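Local coordinates for protein beta-lactamase (Escherichia coli, PDB 6PQ9) that probably hydrolyses the amide bond of beta-lactam antibiotics to give substituted beta-amino acids, as a class A extended-spectrum beta-lactamase, at residues Gly225-Gly230 against Ser291-Leu296; Ser122-Ala127 against Asp138-Phe143; Glu99-Thr104 against Thr167-His172. The protein carries 1 engineered substitution. All coordinates share one frame; numbering follows the deposited sequence.

How the interactions relate
Interactions 2 and 3 lie on the same side of the chain's centre, 13 Å apart between centres, and they touch. Asp138 OD1 of interaction 2 probably accepts a hydrogen bond from Glu168 N of interaction 3 (2.9 Å), and Arg142 NE forms a salt bridge to Glu99 OE2 (3.0 Å). Along the chain, interaction 2 is nested inside the loop that interaction 3 closes. Both belong to the helical side; in class A enzymes the active site lies between this and the alpha/beta domain, and 167-172 probably falls in the omega loop. Interaction 1 lies on the opposite side, its centre 32 Å from interaction 2 and 35 Å from interaction 3, beside the bound aspartic acid.

Interaction 1: residues Gly225-Gly230 against Ser291-Leu296; sequences GLLPDG and SVWDYL. With ASP (aspartic acid), chain B.
The C-terminal helix 278-297, which packs on the five-stranded sheet, receives Leu227 and Pro228 of the loop leading into strand 233-239 against the indole of Trp293. Leu227 reaches it with one methyl: CD2 lies 3.8 Å from Trp293 CG and 4.1 Å from the centroid of the five-membered ring, 27° off the ring normal. This is a CH-pi contact over the face, near the root of the ring on its CG-CD2 side. Pro228 meets the NE1-CE2-CZ2 side, its CD 3.5 Å from Trp293 CZ2, with CG close behind. Both loop residues stand on the same side of the indole plane, displaced toward the rim. Trp293 carries its CG anti to the backbone N (chi1 167°), which swings the indole off the helix to meet the loop. Ile257 of strand 248-258 touches both Leu227 and Trp293, tying loop and helix to the sheet, while Leu226 packs earlier on the same helix, at Ala286, Glu287 and Lys290. Past the tryptophan, the helix end holds an aspartic acid molecule. Its N donates to Leu296 O at 3.1 Å, and its OD1 sits over one face of the Tyr295 ring. The C-terminal helix packed on the five-stranded antiparallel sheet is part of the alpha/beta domain of class A beta-lactamases; here the loop before strand 233-239 rests on its Trp293.

Interaction 2: residues Ser122-Ala127 against Asp138-Phe143; sequences SEILKA and DILFRF
No ring takes part where Ile124 and Leu125 meet Ile139 and Leu140; the flat side chains of the second helix face other partners, Phe141 packing edge-to-face with Tyr70 and Phe143 making a cation-pi contact with Lys81. The interface itself is wholly aliphatic and buried. Ile124 supplies its CG2 branch, 3.8 Å from Leu140 CG and almost as near to Leu140 CD2, the two side chains interleaving head to foot. This touching branch is the one anti to the backbone N, while CG1 is anti to the carbonyl carbon (chi1 -55°). The same methyl also approaches Ile139 CG2, more loosely at 4.2 Å. Leu125 meets the other methyl of Leu140, lying across it with its CD2 3.6 Å from Leu140 CD1. Leu140 therefore lies with one methyl against each of two consecutive residues of helix 121-130. The segment axes approach to 10.4 Å at an angle of 127°, a steeply inclined pairing bridged by branched side chains. Leu125 also touches Leu79 and Leu140 touches Val78, both of helix 70-85. Leu125 leans on Tyr208 of helix 203-214 as well, and Phe141 continues the core to helix 147-156. Helix 121-130 follows directly on strand 117-120, with Glu123 N bonded to Ser120 OG, and the pair thus forms part of the helical side of the fold.

Interaction 3: residues Glu99-Thr104 against Thr167-His172; sequences ELLPNT and TEEEMH
Leu101 faces Glu169 and Thr104 faces His172 at the same CA separation of 8.2 Å, so the irregular loop 99-104 and the short helix 168-171 run in the same direction. Leu100 centres an inverse gamma turn, and Thr167 and Glu170 form a capping box at the helix start: Glu170 N donates to Thr167 OG1 at 3.2 Å, and Thr167 N to Glu170 OE1 at 2.9 Å, the latter approaching from above the carboxylate plane. Leu101 CD1 packs on the side chain of Glu169, 3.6 Å from CD and nearly as close to CB and CG. CG anti to the backbone N (chi1 164°) aims the glutamate at the loop, and chi2 of 174° keeps it extended, so that the leucine methyl lies across it. At the other end, Thr104 OG1 lies over one face of the His172 imidazole, 3.2 Å from NE2, and accepts a hydrogen bond from Asn134 ND2. The ring edge is turned to the helix: Glu168 O lies near the imidazole plane and accepts from His172 ND1, which stands above the carbonyl plane (47° out of it), not on a lone pair; the modelled 2.5 Å is short and its exact length doubtful. That carbonyl also takes His172 N. Leu101 O is met by Arg109 NE and Asn135 ND2, holding the loop by two bonds. Glu168 has a weak, long ion pair with Lys71, and its place in the sequence is consistent with the omega-loop glutamate of class A enzymes. An acetate ion, probably from the crystallisation liquor, lies about 3 Å from the His172 side chain. The chemistry implies a mixed surface contact: a methyl against the chain and carboxylate group of Glu169, and a hydroxyl over an imidazole whose rotation the backbone carbonyl probably sets.

Interaction 1: residues Gly225-Gly230 against Ser291-Leu296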
# COMPACT_ATOMS: atom_id res chain seq x y z
N GLY A 225 2.94 -8.15 -12.40
CA GLY A 225 3.29 -7.96 -13.80
C GLY A 225 3.73 -9.24 -14.50
O GLY A 225 3.23 -9.57 -15.58
N LEU A 226 4.64 -9.98 -13.89
CA LEU A 226 5.25 -11.14 -14.54
C LEU A 226 4.86 -12.46 -13.89
O LEU A 226 5.46 -13.50 -14.20
CB LEU A 226 6.76 -10.98 -14.56
CG LEU A 226 7.21 -9.80 -15.41
CD1 LEU A 226 8.63 -9.43 -15.06
CD2 LEU A 226 7.07 -10.12 -16.89
N LEU A 227 3.87 -12.46 -13.01
CA LEU A 227 3.45 -13.68 -12.35
C LEU A 227 2.55 -14.50 -13.27
O LEU A 227 1.98 -13.97 -14.22
CB LEU A 227 2.74 -13.33 -11.04
CG LEU A 227 3.64 -12.63 -10.01
CD1 LEU A 227 3.01 -12.62 -8.63
CD2 LEU A 227 5.05 -13.27 -9.97
N PRO A 228 2.44 -15.80 -13.03
CA PRO A 228 1.53 -16.62 -13.85
C PRO A 228 0.10 -16.12 -13.75
O PRO A 228 -0.31 -15.51 -12.76
CB PRO A 228 1.68 -18.02 -13.24
CG PRO A 228 3.03 -18.01 -12.64
CD PRO A 228 3.21 -16.63 -12.09
N ASP A 229 -0.66 -16.35 -14.82
CA ASP A 229 -2.06 -15.94 -14.83
C ASP A 229 -2.83 -16.67 -13.74
O ASP A 229 -2.60 -17.86 -13.49
CB ASP A 229 -2.69 -16.22 -16.19
CG ASP A 229 -2.08 -15.38 -17.29
OD1 ASP A 229 -2.36 -14.16 -17.31
OD2 ASP A 229 -1.32 -15.94 -18.12
N GLY A 230 -3.74 -15.96 -13.09
CA GLY A 230 -4.51 -16.56 -12.03
C GLY A 230 -3.83 -16.65 -10.68
O GLY A 230 -4.38 -17.27 -9.77
N SER A 291 11.67 -12.52 -9.50
CA SER A 291 12.85 -13.21 -8.96
C SER A 291 12.54 -13.87 -7.62
O SER A 291 12.94 -15.02 -7.38
CB SER A 291 14.01 -12.24 -8.79
OG SER A 291 14.43 -11.74 -10.04
N VAL A 292 11.86 -13.15 -6.73
CA VAL A 292 11.49 -13.71 -5.44
C VAL A 292 10.52 -14.88 -5.62
O VAL A 292 10.63 -15.91 -4.96
CB VAL A 292 10.90 -12.62 -4.53
CG1 VAL A 292 10.28 -13.22 -3.28
CG2 VAL A 292 11.97 -11.56 -4.19
N TRP A 293 9.58 -14.72 -6.55
CA TRP A 293 8.64 -15.80 -6.86
C TRP A 293 9.38 -17.04 -7.35
O TRP A 293 9.14 -18.16 -6.86
CB TRP A 293 7.64 -15.29 -7.90
CG TRP A 293 6.79 -16.32 -8.56
CD1 TRP A 293 7.11 -17.08 -9.65
CD2 TRP A 293 5.45 -16.68 -8.19
NE1 TRP A 293 6.06 -17.91 -9.97
CE2 TRP A 293 5.03 -17.68 -9.09
CE3 TRP A 293 4.58 -16.26 -7.18
CZ2 TRP A 293 3.76 -18.27 -9.01
CZ3 TRP A 293 3.32 -16.84 -7.11
CH2 TRP A 293 2.93 -17.83 -8.01
N ASP A 294 10.30 -16.86 -8.30
CA ASP A 294 11.06 -17.97 -8.87
C ASP A 294 11.84 -18.71 -7.79
O ASP A 294 11.82 -19.95 -7.74
CB ASP A 294 12.02 -17.45 -9.93
CG ASP A 294 11.33 -17.14 -11.23
OD1 ASP A 294 10.12 -17.43 -11.35
OD2 ASP A 294 12.02 -16.61 -12.13
N TYR A 295 12.54 -17.97 -6.93
CA TYR A 295 13.33 -18.60 -5.88
C TYR A 295 12.45 -19.44 -4.95
O TYR A 295 12.80 -20.57 -4.61
CB TYR A 295 14.09 -17.53 -5.09
CG TYR A 295 14.77 -18.07 -3.86
CD1 TYR A 295 16.00 -18.72 -3.94
CD2 TYR A 295 14.18 -17.94 -2.61
CE1 TYR A 295 16.62 -19.22 -2.80
CE2 TYR A 295 14.79 -18.44 -1.48
CZ TYR A 295 16.01 -19.08 -1.57
OH TYR A 295 16.60 -19.56 -0.42
N LEU A 296 11.30 -18.90 -4.54
CA LEU A 296 10.45 -19.61 -3.58
C LEU A 296 9.69 -20.76 -4.23
O LEU A 296 9.36 -21.75 -3.55
CB LEU A 296 9.47 -18.64 -2.92
CG LEU A 296 10.06 -17.49 -2.08
CD1 LEU A 296 8.96 -16.50 -1.64
CD2 LEU A 296 10.81 -18.02 -0.87
N ASP B . 10.92 -24.30 -2.57
CA ASP B . 11.27 -24.50 -1.17
C ASP B . 10.48 -23.55 -0.25
O ASP B . 10.13 -23.90 0.89
CB ASP B . 12.78 -24.31 -0.96
CG ASP B . 13.22 -22.85 -1.12
OD1 ASP B . 13.49 -22.42 -2.27
OD2 ASP B . 13.31 -22.13 -0.10

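Interaction 2: residues Ser122-Ala127 against Asp138-Phe143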
# COMPACT_ATOMS: atom_id res chain seq x y z
N SER A 122 -18.49 1.09 4.05
CA SER A 122 -18.17 0.07 3.05
C SER A 122 -17.85 0.68 1.69
O SER A 122 -16.80 0.39 1.10
CB SER A 122 -19.35 -0.89 2.94
OG SER A 122 -19.00 -2.05 2.21
N GLU A 123 -18.72 1.56 1.18
CA GLU A 123 -18.49 2.12 -0.15
C GLU A 123 -17.29 3.06 -0.16
O GLU A 123 -16.53 3.09 -1.14
CB GLU A 123 -19.74 2.83 -0.66
CG GLU A 123 -19.55 3.37 -2.09
CD GLU A 123 -20.70 4.24 -2.59
OE1 GLU A 123 -21.81 4.18 -2.01
OE2 GLU A 123 -20.50 4.98 -3.58
N ILE A 124 -17.09 3.84 0.91
CA ILE A 124 -15.92 4.72 0.98
C ILE A 124 -14.63 3.91 1.07
O ILE A 124 -13.61 4.26 0.47
CB ILE A 124 -16.05 5.70 2.16
CG1 ILE A 124 -17.37 6.48 2.07
CG2 ILE A 124 -14.86 6.64 2.20
CD1 ILE A 124 -17.84 7.03 3.40
N LEU A 125 -14.66 2.81 1.84
CA LEU A 125 -13.48 1.95 1.97
C LEU A 125 -13.14 1.27 0.65
O LEU A 125 -11.96 1.14 0.30
CB LEU A 125 -13.73 0.89 3.04
CG LEU A 125 -13.25 1.19 4.45
CD1 LEU A 125 -13.73 0.06 5.34
CD2 LEU A 125 -11.74 1.32 4.46
N LYS A 126 -14.15 0.78 -0.06
CA LYS A 126 -13.92 0.15 -1.35
C LYS A 126 -13.24 1.12 -2.31
O LYS A 126 -12.22 0.79 -2.93
CB LYS A 126 -15.25 -0.37 -1.89
CG LYS A 126 -15.22 -0.83 -3.34
CD LYS A 126 -14.49 -2.17 -3.50
CE LYS A 126 -14.70 -2.73 -4.89
NZ LYS A 126 -13.63 -3.71 -5.26
N ALA A 127 -13.78 2.34 -2.42
CA ALA A 127 -13.16 3.36 -3.28
C ALA A 127 -11.72 3.64 -2.87
O ALA A 127 -10.84 3.81 -3.73
CB ALA A 127 -13.97 4.65 -3.24
N ASP A 138 -9.20 10.90 2.73
CA ASP A 138 -9.28 11.97 3.72
C ASP A 138 -10.56 11.91 4.52
O ASP A 138 -10.56 12.24 5.72
CB ASP A 138 -9.12 13.31 3.03
CG ASP A 138 -7.71 13.54 2.53
OD1 ASP A 138 -6.84 12.67 2.77
OD2 ASP A 138 -7.46 14.58 1.90
N ILE A 139 -11.67 11.51 3.90
CA ILE A 139 -12.90 11.24 4.64
C ILE A 139 -12.64 10.24 5.77
O ILE A 139 -13.04 10.46 6.92
CB ILE A 139 -14.00 10.74 3.69
CG1 ILE A 139 -14.48 11.88 2.78
CG2 ILE A 139 -15.17 10.13 4.47
CD1 ILE A 139 -15.13 11.38 1.51
N LEU A 140 -11.93 9.15 5.46
CA LEU A 140 -11.69 8.13 6.48
C LEU A 140 -10.69 8.60 7.53
O LEU A 140 -10.78 8.19 8.69
CB LEU A 140 -11.22 6.83 5.83
CG LEU A 140 -12.28 6.15 4.95
CD1 LEU A 140 -11.68 4.96 4.22
CD2 LEU A 140 -13.51 5.74 5.76
N PHE A 141 -9.70 9.43 7.15
CA PHE A 141 -8.79 9.99 8.15
C PHE A 141 -9.57 10.78 9.18
O PHE A 141 -9.34 10.65 10.39
CB PHE A 141 -7.73 10.89 7.51
CG PHE A 141 -6.42 10.20 7.23
CD1 PHE A 141 -5.75 9.50 8.23
CD2 PHE A 141 -5.84 10.27 5.96
CE1 PHE A 141 -4.53 8.86 7.96
CE2 PHE A 141 -4.64 9.64 5.69
CZ PHE A 141 -3.98 8.93 6.69
N ARG A 142 -10.49 11.63 8.71
CA ARG A 142 -11.38 12.37 9.60
C ARG A 142 -12.16 11.42 10.49
O ARG A 142 -12.33 11.69 11.69
CB ARG A 142 -12.34 13.24 8.78
CG ARG A 142 -11.73 14.56 8.34
CD ARG A 142 -12.37 15.10 7.07
NE ARG A 142 -13.54 15.93 7.35
CZ ARG A 142 -13.54 17.27 7.34
NH1 ARG A 142 -14.67 17.95 7.59
NH2 ARG A 142 -12.42 17.94 7.07
N PHE A 143 -12.62 10.29 9.94
CA PHE A 143 -13.44 9.35 10.70
C PHE A 143 -12.66 8.75 11.87
O PHE A 143 -13.22 8.55 12.95
CB PHE A 143 -13.99 8.25 9.79
CG PHE A 143 -14.85 7.24 10.50
CD1 PHE A 143 -16.05 7.63 11.10
CD2 PHE A 143 -14.47 5.91 10.58
CE1 PHE A 143 -16.86 6.70 11.77
CE2 PHE A 143 -15.28 4.97 11.24
CZ PHE A 143 -16.48 5.37 11.84

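Interaction 3: residues Glu99-Thr104 against Thr167-His172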
# COMPACT_ATOMS: atom_id res chain seq x y z
N GLU A 99 -15.81 18.36 0.86
CA GLU A 99 -14.83 17.30 1.09
C GLU A 99 -14.54 16.48 -0.16
O GLU A 99 -13.57 15.73 -0.17
CB GLU A 99 -15.31 16.36 2.19
CG GLU A 99 -15.57 17.04 3.50
CD GLU A 99 -16.17 16.08 4.51
OE1 GLU A 99 -17.42 16.08 4.69
OE2 GLU A 99 -15.39 15.33 5.12
N LEU A 100 -15.37 16.60 -1.20
CA LEU A 100 -15.06 15.97 -2.48
C LEU A 100 -14.27 16.98 -3.31
O LEU A 100 -14.79 17.65 -4.20
CB LEU A 100 -16.33 15.48 -3.15
CG LEU A 100 -17.06 14.43 -2.28
CD1 LEU A 100 -18.47 14.20 -2.73
CD2 LEU A 100 -16.31 13.09 -2.25
N LEU A 101 -12.99 17.09 -2.98
CA LEU A 101 -12.11 18.07 -3.60
C LEU A 101 -11.96 17.81 -5.10
O LEU A 101 -12.05 16.66 -5.55
CB LEU A 101 -10.73 18.06 -2.95
CG LEU A 101 -10.63 18.39 -1.46
CD1 LEU A 101 -9.19 18.26 -1.00
CD2 LEU A 101 -11.14 19.77 -1.20
N PRO A 102 -11.72 18.87 -5.90
CA PRO A 102 -11.47 18.69 -7.33
C PRO A 102 -9.99 18.48 -7.60
O PRO A 102 -9.18 18.57 -6.67
CB PRO A 102 -11.97 20.01 -7.93
CG PRO A 102 -11.58 21.03 -6.85
CD PRO A 102 -11.62 20.29 -5.51
N ASN A 103 -9.62 18.21 -8.86
CA ASN A 103 -8.21 18.06 -9.25
C ASN A 103 -7.49 17.05 -8.36
O ASN A 103 -6.34 17.26 -7.95
CB ASN A 103 -7.45 19.40 -9.22
CG ASN A 103 -8.28 20.56 -9.68
OD1 ASN A 103 -8.93 20.50 -10.73
ND2 ASN A 103 -8.26 21.65 -8.90
N THR A 104 -8.17 15.95 -8.05
CA THR A 104 -7.54 14.89 -7.29
C THR A 104 -8.22 13.60 -7.70
O THR A 104 -9.36 13.61 -8.16
CB THR A 104 -7.61 15.15 -5.77
OG1 THR A 104 -6.64 14.36 -5.08
CG2 THR A 104 -9.01 14.87 -5.22
N THR A 167 -2.32 14.13 5.08
CA THR A 167 -3.48 13.67 4.33
C THR A 167 -3.20 13.80 2.83
O THR A 167 -2.15 14.26 2.40
CB THR A 167 -4.72 14.48 4.70
OG1 THR A 167 -4.56 15.82 4.22
CG2 THR A 167 -4.91 14.50 6.20
N GLU A 168 -4.16 13.36 2.02
CA GLU A 168 -3.96 13.50 0.58
C GLU A 168 -3.99 14.97 0.18
O GLU A 168 -3.16 15.42 -0.62
CB GLU A 168 -5.01 12.70 -0.18
CG GLU A 168 -4.70 11.19 -0.23
CD GLU A 168 -3.50 10.87 -1.10
OE1 GLU A 168 -3.10 11.75 -1.90
OE2 GLU A 168 -2.96 9.74 -1.00
N GLU A 169 -4.92 15.74 0.75
CA GLU A 169 -5.02 17.16 0.43
C GLU A 169 -3.74 17.90 0.80
O GLU A 169 -3.28 18.78 0.06
CB GLU A 169 -6.22 17.77 1.14
CG GLU A 169 -6.20 19.30 1.19
CD GLU A 169 -7.47 19.87 1.78
OE1 GLU A 169 -8.06 19.21 2.66
OE2 GLU A 169 -7.89 20.97 1.35
N GLU A 170 -3.13 17.55 1.95
CA GLU A 170 -1.85 18.14 2.32
C GLU A 170 -0.73 17.72 1.37
O GLU A 170 0.10 18.55 0.98
CB GLU A 170 -1.49 17.74 3.76
CG GLU A 170 -2.19 18.56 4.80
CD GLU A 170 -2.39 17.81 6.12
OE1 GLU A 170 -1.83 16.71 6.31
OE2 GLU A 170 -3.14 18.33 6.97
N MET A 171 -0.69 16.44 0.97
CA MET A 171 0.33 15.98 0.04
C MET A 171 0.21 16.61 -1.35
O MET A 171 1.20 16.64 -2.08
CB MET A 171 0.25 14.46 -0.10
CG MET A 171 1.00 13.70 0.96
SD MET A 171 1.28 11.98 0.45
CE MET A 171 -0.40 11.39 0.21
N HIS A 172 -0.98 17.09 -1.73
CA HIS A 172 -1.16 17.74 -3.02
C HIS A 172 -0.76 19.20 -3.02
O HIS A 172 -1.11 19.93 -3.95
CB HIS A 172 -2.62 17.62 -3.47
CG HIS A 172 -2.95 16.26 -3.98
ND1 HIS A 172 -2.99 15.16 -3.15
CD2 HIS A 172 -3.24 15.82 -5.22
CE1 HIS A 172 -3.29 14.09 -3.88
NE2 HIS A 172 -3.44 14.47 -5.13